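Local coordinates for protein kinase domain-containing protein (Chaetomium thermophilum, PDB 6Z3U) that probably phosphorylates serine and threonine residues at the expense of ATP, as the CDK7-type kinase of the CDK-activating kinase (CAK) complex, at residues R251-R262 / A270-S281. Numbering follows the deposited sequence.
Sequences RMTANVITRWYR and ARHYGGAVDIWS
In the C-terminal lobe of this kinase, the later part of the activation segment, which includes the P+1 loop (251-262), lies along the loop that leads into helix 276-291, the αF helix of the kinase fold, and along that helix's first turns. Y273 carries the middle of the contact. With chi1 at 52°, its CG stands between its backbone N and carbonyl carbon, and the ring extends to T253, where Y273 OH donates to T253 O (2.9 Å) in the carbonyl plane. SD of M252 sits over one face of the Y273 ring, 3.9 Å from the centroid and offset toward the rim, a Met-aromatic contact, while M252 CB meets Y273 CE2 at 3.5 Å. An alanine in place of Y273 would probably leave T253 O without this donor and M252 SD without its aromatic face. Next to the Y273 ring, M252 N donates to R271 O (2.8 Å). R271, bent at chi2 and chi3, places its guanidinium face against M252 O, an electrostatic contact and not a hydrogen bond. H272 packs against R251 CG and stacks on H36 of the neighbouring RING-type domain-containing protein chain. At the far end S281 OG donates to Y261 O (2.7 Å), tilted from the carbonyl plane, and also touches I257 CG2; T258 OG1 is hydrogen-bonded to D220, the predicted proton acceptor. The D278 carboxylate accepts hydrogen bonds from H218 N and R219 N. Side-chain hydroxyls of Y273 and S281 thus satisfy two carbonyls of the 251-262 loop, tying its course near the predicted catalytic aspartate to the αF region.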
# COMPACT_ATOMS: atom_id res chain seq x y z
N ARG B 251 -15.22 4.08 -5.01
CA ARG B 251 -15.11 5.52 -5.24
C ARG B 251 -13.80 6.04 -4.66
O ARG B 251 -13.33 5.57 -3.62
CB ARG B 251 -16.30 6.25 -4.61
CG ARG B 251 -17.64 5.67 -5.03
CD ARG B 251 -18.82 6.43 -4.44
NE ARG B 251 -19.09 7.65 -5.20
CZ ARG B 251 -19.89 7.70 -6.27
NH1 ARG B 251 -20.50 6.60 -6.70
NH2 ARG B 251 -20.08 8.84 -6.91
N MET B 252 -13.21 7.01 -5.35
CA MET B 252 -11.99 7.67 -4.91
C MET B 252 -12.27 9.15 -4.69
O MET B 252 -13.29 9.69 -5.12
CB MET B 252 -10.86 7.50 -5.92
CG MET B 252 -10.23 6.12 -5.94
SD MET B 252 -9.26 5.88 -7.44
CE MET B 252 -7.92 4.87 -6.83
N THR B 253 -11.34 9.81 -4.00
CA THR B 253 -11.47 11.23 -3.72
C THR B 253 -11.10 12.04 -4.95
O THR B 253 -10.17 11.69 -5.69
CB THR B 253 -10.59 11.63 -2.55
OG1 THR B 253 -10.87 10.79 -1.42
CG2 THR B 253 -10.85 13.08 -2.14
N ALA B 254 -11.84 13.12 -5.18
CA ALA B 254 -11.53 14.06 -6.24
C ALA B 254 -10.59 15.16 -5.78
O ALA B 254 -10.11 15.94 -6.62
CB ALA B 254 -12.82 14.69 -6.78
N ASN B 255 -10.31 15.24 -4.48
CA ASN B 255 -9.46 16.28 -3.92
C ASN B 255 -8.05 15.73 -3.69
O ASN B 255 -7.62 15.47 -2.57
CB ASN B 255 -10.07 16.81 -2.62
CG ASN B 255 -9.34 18.02 -2.08
OD1 ASN B 255 -8.67 18.75 -2.82
ND2 ASN B 255 -9.47 18.25 -0.77
N VAL B 256 -7.34 15.55 -4.80
CA VAL B 256 -5.94 15.13 -4.79
C VAL B 256 -5.20 15.90 -5.88
O VAL B 256 -5.81 16.49 -6.77
CB VAL B 256 -5.78 13.61 -4.99
CG1 VAL B 256 -6.09 12.86 -3.70
CG2 VAL B 256 -6.67 13.12 -6.12
N ILE B 257 -3.88 15.86 -5.80
CA ILE B 257 -3.01 16.56 -6.74
C ILE B 257 -3.15 18.06 -6.54
O ILE B 257 -4.26 18.60 -6.51
CB ILE B 257 -3.33 16.20 -8.20
CG1 ILE B 257 -3.43 14.68 -8.38
CG2 ILE B 257 -2.26 16.75 -9.13
CD1 ILE B 257 -3.81 14.26 -9.79
N THR B 258 -2.01 18.75 -6.41
CA THR B 258 -2.04 20.20 -6.30
C THR B 258 -2.78 20.80 -7.49
O THR B 258 -2.71 20.28 -8.61
CB THR B 258 -0.61 20.75 -6.24
OG1 THR B 258 0.08 20.13 -5.14
CG2 THR B 258 -0.62 22.26 -6.04
N ARG B 259 -3.51 21.89 -7.24
CA ARG B 259 -4.41 22.44 -8.24
C ARG B 259 -3.73 22.61 -9.59
O ARG B 259 -4.21 22.12 -10.62
CB ARG B 259 -4.96 23.79 -7.77
CG ARG B 259 -6.07 24.34 -8.66
CD ARG B 259 -6.53 25.73 -8.23
NE ARG B 259 -6.91 25.78 -6.82
CZ ARG B 259 -6.18 26.33 -5.85
NH1 ARG B 259 -6.63 26.32 -4.60
NH2 ARG B 259 -5.01 26.90 -6.11
N TRP B 260 -2.58 23.30 -9.61
CA TRP B 260 -1.92 23.62 -10.87
C TRP B 260 -1.62 22.39 -11.71
O TRP B 260 -1.41 22.52 -12.92
CB TRP B 260 -0.62 24.38 -10.59
CG TRP B 260 -0.83 25.68 -9.86
CD1 TRP B 260 -2.02 26.26 -9.54
CD2 TRP B 260 0.19 26.55 -9.36
NE1 TRP B 260 -1.81 27.44 -8.87
CE2 TRP B 260 -0.46 27.64 -8.74
CE3 TRP B 260 1.58 26.51 -9.36
CZ2 TRP B 260 0.24 28.68 -8.14
CZ3 TRP B 260 2.28 27.55 -8.76
CH2 TRP B 260 1.60 28.62 -8.16
N TYR B 261 -1.57 21.20 -11.10
CA TYR B 261 -1.26 19.97 -11.80
C TYR B 261 -2.44 19.00 -11.81
O TYR B 261 -2.29 17.85 -12.23
CB TYR B 261 -0.04 19.30 -11.16
CG TYR B 261 1.11 20.27 -10.95
CD1 TYR B 261 1.17 21.05 -9.81
CD2 TYR B 261 2.11 20.41 -11.90
CE1 TYR B 261 2.20 21.94 -9.61
CE2 TYR B 261 3.15 21.30 -11.71
CZ TYR B 261 3.19 22.06 -10.56
OH TYR B 261 4.22 22.95 -10.35
N ARG B 262 -3.62 19.45 -11.36
CA ARG B 262 -4.79 18.58 -11.26
C ARG B 262 -5.40 18.38 -12.65
O ARG B 262 -5.61 19.36 -13.37
CB ARG B 262 -5.85 19.20 -10.34
CG ARG B 262 -6.83 18.19 -9.76
CD ARG B 262 -8.00 18.89 -9.08
NE ARG B 262 -7.60 19.95 -8.16
CZ ARG B 262 -7.14 19.77 -6.93
NH1 ARG B 262 -7.00 18.55 -6.44
NH2 ARG B 262 -6.81 20.82 -6.19
N ALA B 270 -14.42 13.69 -10.49
CA ALA B 270 -14.49 12.29 -10.88
C ALA B 270 -14.11 11.39 -9.72
O ALA B 270 -13.17 11.66 -8.97
CB ALA B 270 -13.56 12.03 -12.07
N ARG B 271 -14.87 10.30 -9.56
CA ARG B 271 -14.67 9.35 -8.47
C ARG B 271 -14.13 8.01 -8.93
O ARG B 271 -13.76 7.19 -8.08
CB ARG B 271 -15.99 9.12 -7.73
CG ARG B 271 -16.78 10.39 -7.44
CD ARG B 271 -16.14 11.22 -6.34
NE ARG B 271 -16.22 10.55 -5.04
CZ ARG B 271 -15.76 11.07 -3.90
NH1 ARG B 271 -15.88 10.39 -2.77
NH2 ARG B 271 -15.18 12.26 -3.90
N HIS B 272 -14.09 7.75 -10.24
CA HIS B 272 -13.62 6.47 -10.79
C HIS B 272 -12.62 6.79 -11.90
O HIS B 272 -12.96 6.81 -13.08
CB HIS B 272 -14.79 5.63 -11.30
CG HIS B 272 -15.77 5.27 -10.24
ND1 HIS B 272 -17.12 5.53 -10.35
CD2 HIS B 272 -15.61 4.65 -9.05
CE1 HIS B 272 -17.74 5.11 -9.27
NE2 HIS B 272 -16.85 4.56 -8.46
N TYR B 273 -11.37 7.04 -11.51
CA TYR B 273 -10.30 7.41 -12.43
C TYR B 273 -9.17 6.39 -12.36
O TYR B 273 -9.24 5.40 -11.63
CB TYR B 273 -9.79 8.82 -12.11
CG TYR B 273 -9.41 9.04 -10.66
CD1 TYR B 273 -8.14 8.70 -10.20
CD2 TYR B 273 -10.30 9.59 -9.76
CE1 TYR B 273 -7.78 8.90 -8.88
CE2 TYR B 273 -9.96 9.80 -8.44
CZ TYR B 273 -8.70 9.45 -8.00
OH TYR B 273 -8.35 9.66 -6.69
N GLY B 274 -8.12 6.64 -13.13
CA GLY B 274 -6.99 5.73 -13.21
C GLY B 274 -5.65 6.43 -13.33
O GLY B 274 -5.50 7.58 -12.90
N GLY B 275 -4.67 5.74 -13.91
CA GLY B 275 -3.33 6.30 -14.00
C GLY B 275 -3.27 7.61 -14.76
O GLY B 275 -2.36 8.41 -14.55
N ALA B 276 -4.23 7.84 -15.66
CA ALA B 276 -4.18 9.04 -16.49
C ALA B 276 -4.09 10.30 -15.64
O ALA B 276 -3.54 11.32 -16.10
CB ALA B 276 -5.42 9.10 -17.39
N VAL B 277 -4.60 10.27 -14.41
CA VAL B 277 -4.55 11.46 -13.57
C VAL B 277 -3.11 11.85 -13.27
O VAL B 277 -2.78 13.04 -13.18
CB VAL B 277 -5.36 11.24 -12.28
CG1 VAL B 277 -6.83 11.05 -12.60
CG2 VAL B 277 -4.81 10.06 -11.49
N ASP B 278 -2.23 10.86 -13.11
CA ASP B 278 -0.82 11.16 -12.85
C ASP B 278 -0.10 11.63 -14.11
O ASP B 278 0.77 12.50 -14.04
CB ASP B 278 -0.11 9.94 -12.26
CG ASP B 278 -0.35 9.78 -10.77
OD1 ASP B 278 -0.60 10.80 -10.09
OD2 ASP B 278 -0.26 8.64 -10.28
N ILE B 279 -0.44 11.05 -15.26
CA ILE B 279 0.21 11.45 -16.51
C ILE B 279 -0.02 12.93 -16.78
O ILE B 279 0.88 13.63 -17.25
CB ILE B 279 -0.29 10.57 -17.67
CG1 ILE B 279 0.59 9.32 -17.82
CG2 ILE B 279 -0.32 11.34 -18.97
CD1 ILE B 279 0.69 8.48 -16.58
N TRP B 280 -1.22 13.43 -16.47
CA TRP B 280 -1.50 14.85 -16.66
C TRP B 280 -0.54 15.71 -15.85
O TRP B 280 0.00 16.70 -16.35
CB TRP B 280 -2.94 15.16 -16.27
CG TRP B 280 -3.29 16.61 -16.36
CD1 TRP B 280 -3.01 17.59 -15.44
CD2 TRP B 280 -4.00 17.26 -17.43
NE1 TRP B 280 -3.50 18.80 -15.87
CE2 TRP B 280 -4.11 18.62 -17.09
CE3 TRP B 280 -4.55 16.81 -18.63
CZ2 TRP B 280 -4.74 19.54 -17.91
CZ3 TRP B 280 -5.18 17.73 -19.45
CH2 TRP B 280 -5.27 19.08 -19.09
N SER B 281 -0.34 15.36 -14.58
CA SER B 281 0.60 16.11 -13.75
C SER B 281 1.99 16.09 -14.36
O SER B 281 2.70 17.10 -14.34
CB SER B 281 0.62 15.54 -12.34
OG SER B 281 -0.65 15.71 -11.72